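N-terminal cyanobactin protease (Planktothrix agardhii NIES-596, PDB 4H6W) is the subtilisin-like protease domain of a larger maturation enzyme, probably a serine endopeptidase that cuts the precursor peptide of prenylagaramide cyanobactins. Local coordinates at residues 11-16 against 235-240; 190-195 against 271-276. All coordinates share one frame; numbering follows the deposited sequence.

Interaction 1: residues 11-16 against 235-240; sequences KKLWSE and ALLLSL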
loop_
_atom_site.group_PDB
_atom_site.type_symbol
_atom_site.label_atom_id
_atom_site.label_comp_id
_atom_site.label_asym_id
_atom_site.label_seq_id
_atom_site.Cartn_x
_atom_site.Cartn_y
_atom_site.Cartn_z
ATOM N N LYS A 11 7.291 -3.265 -15.646
ATOM C CA LYS A 11 8.376 -2.796 -16.527
ATOM C C LYS A 11 7.946 -1.721 -17.530
ATOM O O LYS A 11 8.628 -0.710 -17.677
ATOM C CB LYS A 11 9.043 -3.957 -17.261
ATOM C CG LYS A 11 10.050 -4.704 -16.407
ATOM C CD LYS A 11 10.845 -5.721 -17.203
ATOM C CE LYS A 11 11.896 -6.369 -16.311
ATOM N NZ LYS A 11 12.655 -7.441 -17.018
ATOM N N LYS A 12 6.820 -1.928 -18.210
ATOM C CA LYS A 12 6.323 -0.934 -19.162
ATOM C C LYS A 12 6.039 0.378 -18.449
ATOM O O LYS A 12 6.326 1.451 -18.985
ATOM C CB LYS A 12 5.070 -1.421 -19.900
ATOM C CG LYS A 12 4.713 -0.577 -21.123
ATOM C CD LYS A 12 3.205 -0.599 -21.384
ATOM C CE LYS A 12 2.707 0.602 -22.196
ATOM N NZ LYS A 12 1.213 0.770 -22.215
ATOM N N LEU A 13 5.486 0.284 -17.237
ATOM C CA LEU A 13 5.197 1.470 -16.441
ATOM C C LEU A 13 6.479 2.185 -16.042
ATOM O O LEU A 13 6.600 3.403 -16.231
ATOM C CB LEU A 13 4.325 1.136 -15.221
ATOM C CG LEU A 13 3.803 2.307 -14.366
ATOM C CD1 LEU A 13 3.127 3.430 -15.175
ATOM C CD2 LEU A 13 2.881 1.782 -13.269
ATOM N N TRP A 14 7.436 1.430 -15.511
ATOM C CA TRP A 14 8.775 1.971 -15.218
ATOM C C TRP A 14 9.457 2.666 -16.398
ATOM O O TRP A 14 10.183 3.641 -16.211
ATOM C CB TRP A 14 9.715 0.891 -14.677
ATOM C CG TRP A 14 9.507 0.561 -13.233
ATOM C CD1 TRP A 14 8.922 1.353 -12.279
ATOM C CD2 TRP A 14 9.922 -0.632 -12.568
ATOM N NE1 TRP A 14 8.942 0.715 -11.064
ATOM C CE2 TRP A 14 9.547 -0.505 -11.211
ATOM C CE3 TRP A 14 10.575 -1.799 -12.986
ATOM C CZ2 TRP A 14 9.804 -1.499 -10.265
ATOM C CZ3 TRP A 14 10.829 -2.792 -12.048
ATOM C CH2 TRP A 14 10.438 -2.636 -10.700
ATOM N N SER A 15 9.233 2.168 -17.606
ATOM C CA SER A 15 9.844 2.768 -18.787
ATOM C C SER A 15 9.311 4.182 -19.005
ATOM O O SER A 15 9.970 5.011 -19.636
ATOM C CB SER A 15 9.639 1.890 -20.030
ATOM O OG SER A 15 8.337 2.044 -20.567
ATOM N N GLU A 16 8.125 4.453 -18.464
ATOM C CA GLU A 16 7.536 5.799 -18.503
ATOM C C GLU A 16 7.923 6.655 -17.283
ATOM O O GLU A 16 8.152 7.853 -17.413
ATOM C CB GLU A 16 6.012 5.721 -18.641
ATOM C CG GLU A 16 5.501 5.179 -19.978
ATOM C CD GLU A 16 5.569 6.183 -21.136
ATOM O OE1 GLU A 16 5.426 7.410 -20.914
ATOM O OE2 GLU A 16 5.749 5.735 -22.292
ATOM N N ALA A 235 1.471 5.483 -6.671
ATOM C CA ALA A 235 2.398 6.606 -6.834
ATOM C C ALA A 235 2.916 6.694 -8.281
ATOM O O ALA A 235 2.979 7.784 -8.857
ATOM C CB ALA A 235 3.537 6.523 -5.849
ATOM N N LEU A 236 3.239 5.551 -8.883
ATOM C CA LEU A 236 3.660 5.552 -10.283
ATOM C C LEU A 236 2.589 6.166 -11.154
ATOM O O LEU A 236 2.878 6.949 -12.055
ATOM C CB LEU A 236 4.011 4.143 -10.756
ATOM C CG LEU A 236 5.288 3.553 -10.145
ATOM C CD1 LEU A 236 5.630 2.228 -10.800
ATOM C CD2 LEU A 236 6.443 4.554 -10.271
ATOM N N LEU A 237 1.339 5.837 -10.855
ATOM C CA LEU A 237 0.235 6.296 -11.667
ATOM C C LEU A 237 0.014 7.795 -11.515
ATOM O O LEU A 237 -0.337 8.481 -12.484
ATOM C CB LEU A 237 -1.024 5.512 -11.314
ATOM C CG LEU A 237 -1.048 4.053 -11.791
ATOM C CD1 LEU A 237 -2.300 3.371 -11.267
ATOM C CD2 LEU A 237 -0.977 3.968 -13.313
ATOM N N LEU A 238 0.223 8.310 -10.304
ATOM C CA LEU A 238 0.136 9.751 -10.080
ATOM C C LEU A 238 1.270 10.480 -10.809
ATOM O O LEU A 238 1.055 11.565 -11.349
ATOM C CB LEU A 238 0.129 10.100 -8.587
ATOM C CG LEU A 238 -1.137 9.777 -7.771
ATOM C CD1 LEU A 238 -0.880 9.806 -6.265
ATOM C CD2 LEU A 238 -2.304 10.691 -8.144
ATOM N N SER A 239 2.461 9.884 -10.828
ATOM C CA SER A 239 3.624 10.474 -11.515
ATOM C C SER A 239 3.373 10.520 -13.018
ATOM O O SER A 239 3.767 11.483 -13.692
ATOM C CB SER A 239 4.891 9.666 -11.242
ATOM O OG SER A 239 5.111 9.518 -9.845
ATOM N N LEU A 240 2.699 9.477 -13.518
ATOM C CA LEU A 240 2.353 9.346 -14.925
ATOM C C LEU A 240 1.363 10.441 -15.375
ATOM O O LEU A 240 1.476 10.982 -16.487
ATOM C CB LEU A 240 1.805 7.947 -15.186
ATOM C CG LEU A 240 1.361 7.615 -16.610
ATOM C CD1 LEU A 240 2.554 7.616 -17.557
ATOM C CD2 LEU A 240 0.648 6.269 -16.648
#
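Helix segments 11-16 and 235-240 run in roughly the same direction, their axes 42° apart and 10.3 Å away at closest approach, with Leu13 facing Leu236 and Glu16 facing Leu240. Leu13 carries the contact. Its CG stands anti to the backbone N (chi1 -173°), which sends both methyls across the gap, each to a different part of the longer helix. CD2 settles against the base of Leu236, 3.6 Å from its CB, and also reaches the CD2 of Leu237 at 4.4 Å. CD1 goes one turn further on and meets CD2 of Leu240 at 4.0 Å. Leu236 is gripped from a second direction: its CD1 lies obliquely against the pyrrole side of the Trp14 indole, 3.7 Å from the ring carbon CD1. The indole N-H itself is spent elsewhere, on the carbonyl O of Ile83, and His76 packs edge-to-face with the ring. Glu16 contributes its aliphatic part, CB resting 4.1 Å from Leu240 CD1. Ile282 of helix 282-289 also touches Leu13, so this leucine joins three helices. Cutting Leu13 back to an alanine removes both methyls and is likely to open a gap against Leu236 and Leu240, which would lose their main partner across the contact. No hydrogen bond links the two segments, although Lys243, further along the long helix, reaches the carbonyl O of Glu16. The N-terminal helix is therefore seated on the C-terminal half of helix 223-243 by branched aliphatic packing, with polar ties only at its margins.

Interaction 2: residues 190-195 against 271-276; sequences SNWGDA and DQSRCL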
loop_
_atom_site.group_PDB
_atom_site.type_symbol
_atom_site.label_atom_id
_atom_site.label_comp_id
_atom_site.label_asym_id
_atom_site.label_seq_id
_atom_site.Cartn_x
_atom_site.Cartn_y
_atom_site.Cartn_z
ATOM N N SER A 190 -5.207 -14.371 3.841
ATOM C CA SER A 190 -5.713 -13.047 3.461
ATOM C C SER A 190 -7.185 -12.854 3.841
ATOM O O SER A 190 -8.035 -13.625 3.407
ATOM C CB SER A 190 -5.516 -12.855 1.953
ATOM O OG SER A 190 -5.425 -11.485 1.607
ATOM N N ASN A 191 -7.492 -11.845 4.655
ATOM C CA ASN A 191 -8.886 -11.625 5.067
ATOM C C ASN A 191 -9.774 -11.251 3.889
ATOM O O ASN A 191 -9.324 -10.629 2.915
ATOM C CB ASN A 191 -9.014 -10.582 6.180
ATOM C CG ASN A 191 -8.428 -11.060 7.489
ATOM O OD1 ASN A 191 -8.385 -12.257 7.754
ATOM N ND2 ASN A 191 -7.971 -10.123 8.323
ATOM N N TRP A 192 -11.029 -11.663 3.973
ATOM C CA TRP A 192 -12.011 -11.293 2.982
ATOM C C TRP A 192 -13.282 -10.882 3.744
ATOM O O TRP A 192 -13.289 -10.875 4.976
ATOM C CB TRP A 192 -12.197 -12.423 1.946
ATOM C CG TRP A 192 -12.969 -13.602 2.439
ATOM C CD1 TRP A 192 -14.296 -13.833 2.250
ATOM C CD2 TRP A 192 -12.470 -14.712 3.200
ATOM N NE1 TRP A 192 -14.665 -15.010 2.847
ATOM C CE2 TRP A 192 -13.571 -15.571 3.448
ATOM C CE3 TRP A 192 -11.212 -15.058 3.709
ATOM C CZ2 TRP A 192 -13.454 -16.762 4.183
ATOM C CZ3 TRP A 192 -11.095 -16.244 4.438
ATOM C CH2 TRP A 192 -12.214 -17.085 4.661
ATOM N N GLY A 193 -14.332 -10.496 3.033
ATOM C CA GLY A 193 -15.489 -9.880 3.687
ATOM C C GLY A 193 -16.154 -8.910 2.739
ATOM O O GLY A 193 -15.559 -8.505 1.736
ATOM N N ASP A 194 -17.389 -8.529 3.048
ATOM C CA ASP A 194 -18.173 -7.726 2.114
ATOM C C ASP A 194 -17.664 -6.290 1.946
ATOM O O ASP A 194 -17.610 -5.777 0.821
ATOM C CB ASP A 194 -19.665 -7.777 2.452
ATOM C CG ASP A 194 -20.372 -8.947 1.771
ATOM O OD1 ASP A 194 -21.142 -8.706 0.815
ATOM O OD2 ASP A 194 -20.142 -10.107 2.168
ATOM N N ALA A 195 -17.264 -5.657 3.051
ATOM C CA ALA A 195 -16.616 -4.347 2.975
ATOM C C ALA A 195 -15.413 -4.407 2.024
ATOM O O ALA A 195 -15.211 -3.496 1.217
ATOM C CB ALA A 195 -16.212 -3.852 4.351
ATOM N N ASP A 271 -13.885 -20.394 -3.589
ATOM C CA ASP A 271 -14.639 -19.209 -3.194
ATOM C C ASP A 271 -14.152 -17.990 -3.982
ATOM O O ASP A 271 -13.054 -17.473 -3.748
ATOM C CB ASP A 271 -14.504 -18.977 -1.681
ATOM C CG ASP A 271 -15.639 -18.138 -1.102
ATOM O OD1 ASP A 271 -16.492 -17.642 -1.877
ATOM O OD2 ASP A 271 -15.674 -17.977 0.140
ATOM N N GLN A 272 -14.981 -17.541 -4.920
ATOM C CA GLN A 272 -14.659 -16.387 -5.762
ATOM C C GLN A 272 -14.673 -15.052 -4.997
ATOM O O GLN A 272 -14.216 -14.035 -5.516
ATOM C CB GLN A 272 -15.572 -16.348 -6.999
ATOM C CG GLN A 272 -17.061 -16.560 -6.716
ATOM C CD GLN A 272 -17.761 -17.446 -7.750
ATOM O OE1 GLN A 272 -18.631 -16.987 -8.497
ATOM N NE2 GLN A 272 -17.391 -18.724 -7.784
ATOM N N SER A 273 -15.178 -15.061 -3.764
ATOM C CA SER A 273 -15.216 -13.853 -2.943
ATOM C C SER A 273 -13.920 -13.629 -2.166
ATOM O O SER A 273 -13.716 -12.556 -1.593
ATOM C CB SER A 273 -16.432 -13.849 -2.001
ATOM O OG SER A 273 -16.282 -14.777 -0.946
ATOM N N ARG A 274 -13.048 -14.635 -2.135
ATOM C CA ARG A 274 -11.724 -14.470 -1.538
ATOM C C ARG A 274 -10.821 -13.581 -2.406
ATOM O O ARG A 274 -9.768 -13.116 -1.940
ATOM C CB ARG A 274 -11.044 -15.816 -1.305
ATOM C CG ARG A 274 -11.577 -16.609 -0.131
ATOM C CD ARG A 274 -10.455 -17.468 0.403
ATOM N NE ARG A 274 -10.875 -18.373 1.466
ATOM C CZ ARG A 274 -10.051 -18.856 2.392
ATOM N NH1 ARG A 274 -8.776 -18.499 2.398
ATOM N NH2 ARG A 274 -10.501 -19.683 3.324
ATOM N N CYS A 275 -11.246 -13.347 -3.649
ATOM C CA CYS A 275 -10.534 -12.478 -4.587
ATOM C C CYS A 275 -10.909 -11.002 -4.502
ATOM O O CYS A 275 -10.308 -10.168 -5.192
ATOM C CB CYS A 275 -10.677 -12.981 -6.027
ATOM S SG CYS A 275 -9.614 -14.412 -6.344
ATOM N N LEU A 276 -11.895 -10.671 -3.669
ATOM C CA LEU A 276 -12.315 -9.275 -3.515
ATOM C C LEU A 276 -12.812 -8.738 -4.860
ATOM O O LEU A 276 -13.466 -9.458 -5.609
ATOM C CB LEU A 276 -11.150 -8.431 -2.967
ATOM C CG LEU A 276 -10.793 -8.511 -1.469
ATOM C CD1 LEU A 276 -11.534 -9.585 -0.674
ATOM C CD2 LEU A 276 -9.302 -8.666 -1.286
HETATM O O HOH W 1 -8.029 -15.570 1.416
#
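Trp192 holds CG between its own backbone N and carbonyl carbon (chi1 75°), and this turns the indole toward segment 271-276, where Arg274, extended from CG to NE, lays its side chain along one face of the ring. The stack runs the length of the indole. Arg274 CG sits over the five-membered ring, 4.1 Å from its centroid, in a CH-pi contact, while the guanidinium lies flat on the far part of the six-membered ring, planes 22° apart and Arg274 NH2 3.4 Å from Trp192 CH2. The outer end of the arginine has polar company as well: a water accepts from NH1 and donates to the carbonyl O of Ser190, and Asp188 forms a long, weak ion pair with the same nitrogen. Near the pyrrole side, Ser273 OG approaches the ring obliquely, 3.9 Å from Trp192 CD1. That hydroxyl donates to Asp271 OD1 at 3.0 Å, meeting the carboxylate from above its plane, a bond within the turn that also carries Arg274. At the root of the indole side chain, Leu276 CD1 packs on Trp192 CB at 3.9 Å. Gly193 occupies the N-cap position of helix 194-199 with backbone angles at which a side chain would strike the preceding carbonyl. Cys275 is disulfide-bonded to Cys264. Asn191, hydrogen-bonded to Asp160, has its side chain about 11 Å from that of Ser224, the predicted catalytic serine, so the stack packs the 271-276 turn on a loop near the probable active site. No direct hydrogen bond crosses between the segments. What joins them is cation-pi stacking with a water bridge at its end, and the guanidinium charge is probably stabilised both by the indole face and by the Asp188 carboxylate.

In the fold
The two contacts lie well apart in one subtilisin-like domain, their centres 28 Å from each other and their nearest atoms about 17 Å. Along the chain they alternate: 11-16, then 190-195, then 235-240, then 271-276. Interaction 1 sets the N-terminal helix on helix 223-243, whose first turn contains the predicted catalytic Ser224. Interaction 2 lies near the edge of the seven-stranded parallel sheet marked by strand 200-204, joining the turn before helix 194-199 to the loop between helices 250-259 and 282-289. Helix 282-289, which follows that loop, returns to the helix pair of interaction 1, so the C-terminal part of the domain runs from one contact to the other.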